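Local atomic coordinates of amidase, hydantoinase/carbamoylase family (Paraburkholderia phymatum, PDB entry 6C0D), a protein that probably hydrolyses N-carbamoyl-L-amino acids as a zinc-dependent, homodimeric amidase of the peptidase M20 family. Residues H254-F259 with T267-G272; G260-A265 with H303-A308. One frame throughout, in Å; residues are numbered along the deposited sequence.

Interaction 1: residues H254-F259 with T267-G272; sequences HIDDAF and TVWTVG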
# COMPACT_ATOMS: atom_id res chain seq x y z
N HIS A 254 18.48 5.73 0.59
CA HIS A 254 19.32 6.60 -0.23
C HIS A 254 18.76 8.01 -0.32
O HIS A 254 19.52 8.99 -0.31
CB HIS A 254 19.49 6.03 -1.63
CG HIS A 254 20.21 4.73 -1.67
ND1 HIS A 254 20.07 3.83 -2.70
CD2 HIS A 254 21.07 4.16 -0.79
CE1 HIS A 254 20.81 2.76 -2.46
NE2 HIS A 254 21.43 2.94 -1.30
N ILE A 255 17.44 8.14 -0.45
CA ILE A 255 16.83 9.47 -0.49
C ILE A 255 17.13 10.22 0.80
O ILE A 255 17.53 11.39 0.79
CB ILE A 255 15.31 9.36 -0.72
CG1 ILE A 255 14.99 8.87 -2.14
CG2 ILE A 255 14.60 10.74 -0.47
CD1 ILE A 255 13.51 8.52 -2.34
N ASP A 256 16.89 9.56 1.94
CA ASP A 256 17.10 10.21 3.23
C ASP A 256 18.53 10.68 3.39
O ASP A 256 18.80 11.76 3.93
CB ASP A 256 16.74 9.25 4.37
CG ASP A 256 15.25 8.94 4.45
OD1 ASP A 256 14.45 9.72 3.89
OD2 ASP A 256 14.86 7.92 5.09
N ASP A 257 19.48 9.86 2.93
CA ASP A 257 20.88 10.24 3.05
C ASP A 257 21.20 11.44 2.16
O ASP A 257 21.81 12.41 2.62
CB ASP A 257 21.77 9.04 2.68
CG ASP A 257 23.24 9.41 2.58
OD1 ASP A 257 23.89 9.54 3.64
OD2 ASP A 257 23.73 9.58 1.45
N ALA A 258 20.78 11.40 0.90
CA ALA A 258 21.10 12.50 -0.01
C ALA A 258 20.38 13.79 0.39
O ALA A 258 20.97 14.88 0.33
CB ALA A 258 20.75 12.11 -1.44
N PHE A 259 19.11 13.70 0.79
CA PHE A 259 18.38 14.90 1.18
C PHE A 259 18.88 15.44 2.51
O PHE A 259 18.93 16.66 2.71
CB PHE A 259 16.88 14.63 1.26
CG PHE A 259 16.19 14.58 -0.08
CD1 PHE A 259 16.92 14.62 -1.27
CD2 PHE A 259 14.81 14.46 -0.15
CE1 PHE A 259 16.27 14.57 -2.50
CE2 PHE A 259 14.15 14.42 -1.37
CZ PHE A 259 14.88 14.46 -2.56
N THR A 267 13.95 22.23 5.75
CA THR A 267 13.65 21.38 4.60
C THR A 267 12.72 20.24 5.02
O THR A 267 12.90 19.67 6.09
CB THR A 267 14.95 20.81 4.03
OG1 THR A 267 15.90 21.88 3.86
CG2 THR A 267 14.73 20.10 2.68
N VAL A 268 11.73 19.90 4.17
CA VAL A 268 10.87 18.74 4.46
C VAL A 268 10.81 17.80 3.26
O VAL A 268 10.88 18.22 2.10
CB VAL A 268 9.43 19.13 4.88
CG1 VAL A 268 9.46 19.84 6.26
CG2 VAL A 268 8.70 19.97 3.81
N TRP A 269 10.67 16.51 3.56
CA TRP A 269 10.37 15.53 2.52
C TRP A 269 9.62 14.37 3.15
O TRP A 269 9.79 14.07 4.34
CB TRP A 269 11.64 15.05 1.79
CG TRP A 269 12.62 14.23 2.61
CD1 TRP A 269 12.74 12.84 2.66
CD2 TRP A 269 13.66 14.74 3.44
NE1 TRP A 269 13.78 12.49 3.48
CE2 TRP A 269 14.37 13.64 3.97
CE3 TRP A 269 14.05 16.04 3.81
CZ2 TRP A 269 15.44 13.79 4.84
CZ3 TRP A 269 15.14 16.19 4.68
CH2 TRP A 269 15.81 15.07 5.19
N THR A 270 8.78 13.74 2.33
CA THR A 270 7.77 12.82 2.86
C THR A 270 7.48 11.73 1.84
O THR A 270 7.17 12.04 0.69
CB THR A 270 6.45 13.55 3.16
OG1 THR A 270 6.72 14.79 3.82
CG2 THR A 270 5.53 12.69 4.05
N VAL A 271 7.51 10.48 2.28
CA VAL A 271 6.98 9.37 1.50
C VAL A 271 5.56 9.15 2.00
O VAL A 271 5.34 8.58 3.08
CB VAL A 271 7.84 8.11 1.65
CG1 VAL A 271 7.15 6.91 0.98
CG2 VAL A 271 9.23 8.35 1.03
N GLY A 272 4.58 9.59 1.21
CA GLY A 272 3.21 9.54 1.68
C GLY A 272 2.47 8.26 1.35
O GLY A 272 1.44 7.96 1.95

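Interaction 2: residues G260-A265 with H303-A308; sequences GRLADA and HAMENA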
# COMPACT_ATOMS: atom_id res chain seq x y z
N GLY A 260 19.25 14.54 3.44
CA GLY A 260 19.79 15.01 4.72
C GLY A 260 21.07 15.82 4.55
O GLY A 260 21.30 16.79 5.26
N ARG A 261 21.90 15.43 3.58
CA ARG A 261 23.12 16.20 3.30
C ARG A 261 22.82 17.59 2.75
O ARG A 261 23.61 18.52 2.96
CB ARG A 261 24.00 15.44 2.31
CG ARG A 261 24.59 14.17 2.88
CD ARG A 261 25.23 13.32 1.79
NE ARG A 261 25.46 11.97 2.27
CZ ARG A 261 26.47 11.63 3.06
NH1 ARG A 261 27.34 12.55 3.45
NH2 ARG A 261 26.62 10.38 3.46
N LEU A 262 21.71 17.76 2.04
CA LEU A 262 21.38 19.06 1.44
C LEU A 262 20.52 19.94 2.34
O LEU A 262 20.51 21.17 2.16
CB LEU A 262 20.64 18.85 0.11
CG LEU A 262 21.41 18.16 -1.01
CD1 LEU A 262 20.46 17.76 -2.13
CD2 LEU A 262 22.51 19.09 -1.53
N ALA A 263 19.81 19.34 3.29
CA ALA A 263 18.76 19.99 4.05
C ALA A 263 19.32 20.98 5.07
O ALA A 263 20.45 20.84 5.55
CB ALA A 263 17.92 18.95 4.79
N ASP A 264 18.50 21.97 5.43
CA ASP A 264 18.67 22.64 6.72
C ASP A 264 17.48 22.23 7.60
O ASP A 264 16.71 21.34 7.23
CB ASP A 264 18.83 24.17 6.56
CG ASP A 264 17.57 24.88 6.11
OD1 ASP A 264 16.47 24.29 6.05
OD2 ASP A 264 17.69 26.08 5.80
N ALA A 265 17.32 22.88 8.75
CA ALA A 265 16.30 22.42 9.69
C ALA A 265 14.88 22.60 9.16
O ALA A 265 13.96 21.94 9.67
CB ALA A 265 16.43 23.15 11.03
N HIS A 303 16.16 22.73 -6.19
CA HIS A 303 16.65 22.20 -7.45
C HIS A 303 17.76 21.18 -7.23
O HIS A 303 17.86 20.20 -7.98
CB HIS A 303 17.15 23.35 -8.35
CG HIS A 303 16.13 24.40 -8.62
ND1 HIS A 303 16.45 25.64 -9.16
CD2 HIS A 303 14.79 24.41 -8.43
CE1 HIS A 303 15.35 26.36 -9.28
NE2 HIS A 303 14.33 25.64 -8.84
N ALA A 304 18.61 21.41 -6.23
CA ALA A 304 19.67 20.44 -5.94
C ALA A 304 19.08 19.13 -5.43
O ALA A 304 19.63 18.05 -5.71
CB ALA A 304 20.65 20.99 -4.90
N MET A 305 17.97 19.20 -4.69
CA MET A 305 17.30 17.98 -4.23
C MET A 305 16.74 17.20 -5.41
O MET A 305 16.89 15.97 -5.49
CB MET A 305 16.21 18.33 -3.23
CG MET A 305 16.76 18.81 -1.88
SD MET A 305 15.50 19.54 -0.82
CE MET A 305 14.69 18.04 -0.25
N GLU A 306 16.10 17.90 -6.35
CA GLU A 306 15.61 17.24 -7.56
C GLU A 306 16.76 16.61 -8.34
O GLU A 306 16.67 15.45 -8.79
CB GLU A 306 14.85 18.25 -8.42
CG GLU A 306 14.28 17.69 -9.70
CD GLU A 306 13.34 18.68 -10.36
OE1 GLU A 306 12.16 18.74 -9.96
OE2 GLU A 306 13.79 19.42 -11.26
N ASN A 307 17.85 17.35 -8.52
CA ASN A 307 19.00 16.80 -9.24
C ASN A 307 19.59 15.59 -8.52
O ASN A 307 20.04 14.64 -9.17
CB ASN A 307 20.06 17.88 -9.43
CG ASN A 307 19.57 19.03 -10.29
OD1 ASN A 307 18.68 18.85 -11.13
ND2 ASN A 307 20.12 20.22 -10.08
N ALA A 308 19.63 15.63 -7.19
CA ALA A 308 20.15 14.51 -6.41
C ALA A 308 19.26 13.28 -6.58
O ALA A 308 19.76 12.14 -6.68
CB ALA A 308 20.24 14.89 -4.93

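Interaction 1: residues H254-F259 with T267-G272
The indole of W269 has F259 over one face and D256 at its edge. The CB of F259 sits almost on the ring normal, 3.8 Å from the centroid of the six-membered ring, a CH-pi contact. The phenyl ring of the same residue then drops its edge onto the five-membered ring in a T-shaped pair, with centroids 5.1 Å apart and planes at 89°. The closest carbon-carbon approach is F259 CD2 to W269 CG at 3.5 Å. One face of the phenyl ring is taken by I255 CG2, one helical turn back; that methyl also touches W269 CD1 at 4.2 Å.

This is helix-on-sheet packing in the smaller alpha/beta domain of the M20 fold, the one without the zinc site: helix 244-262 turns back through a short loop into strand 268-277, and the axes of 254-259 and 268-272 run nearly antiparallel, 10.5 Å apart at their closest.

At the indole edge, W269 NE1 donates to D256 OD1 at 2.9 Å. The bond is nearly straight (172°) and lies in the indole plane, although it meets the carboxylate oxygen on its anti side and somewhat out of the carboxylate plane. With its edge bonded and its face packed, the indole is restrained against rotation. Its CG lies between the backbone N and the carbonyl carbon (chi1 66°), which carries the ring from the strand up against the helix.

W269 and F259 both reach F294 on strand 283-296, and F259 also packs on M305 of helix 299-317. W269 touches M238 of the second subunit, while T270 OG1 is hydrogen-bonded to R241 of that subunit.

Interaction 2: residues G260-A265 with H303-A308
L262 makes this contact mainly through CD1, which rests on helix 299-317 with A304 CB at 4.3 Å, M305 CG at 3.9 Å and A308 CB at 4.0 Å; CD2 also reaches A304 CB. CD1 lies against the backbone of that helix too, 3.7 Å from A304 O and 3.8 Å from M305 CA. The two alanines, one turn apart, let the leucine come close to the helix surface, and the M305 side chain flanks it. L262 CG stands anti to its own carbonyl carbon (chi1 -64°), and with chi2 extended (167°) CD1 points across to the neighbouring helix.

One step out, the L262 carbonyl oxygen accepts a hydrogen bond from R301 NE, near the start of helix 299-317. D264 bonds T267 OG1 through its N and D266 N through OD1, within the turn that leads into strand 268-277. The contact thus joins the chain around L262, on its way from helix 244-262 into the loop, to the N-terminal half of helix 299-317, on one face of the sheet. No hydrogen bond crosses between 260-265 and 303-308, so across these segments the fit rests on van der Waals packing, with a polar hold from R301 just outside them.

Both interactions use helix 244-262, and they abut, with centres about 8 Å apart. Interaction 1 fastens the helix to the sheet beneath it; interaction 2 sets L262 against the neighbouring helix 299-317. M305 bridges them: its carbonyl O lies 3.4 Å from F259 CE1, and its CE is 3.6 Å from T267 CG2. Both contacts are partly buried, but interaction 1 mixes aromatic stacking with a directed hydrogen bond and borders the second subunit along the strand. Interaction 2 is smaller, has no hydrogen bond across its segments and rests on van der Waals packing; no other chain of the assembly touches it. W269 CZ3 also meets A263 CB at 3.9 Å, linking the indole to this loop residue.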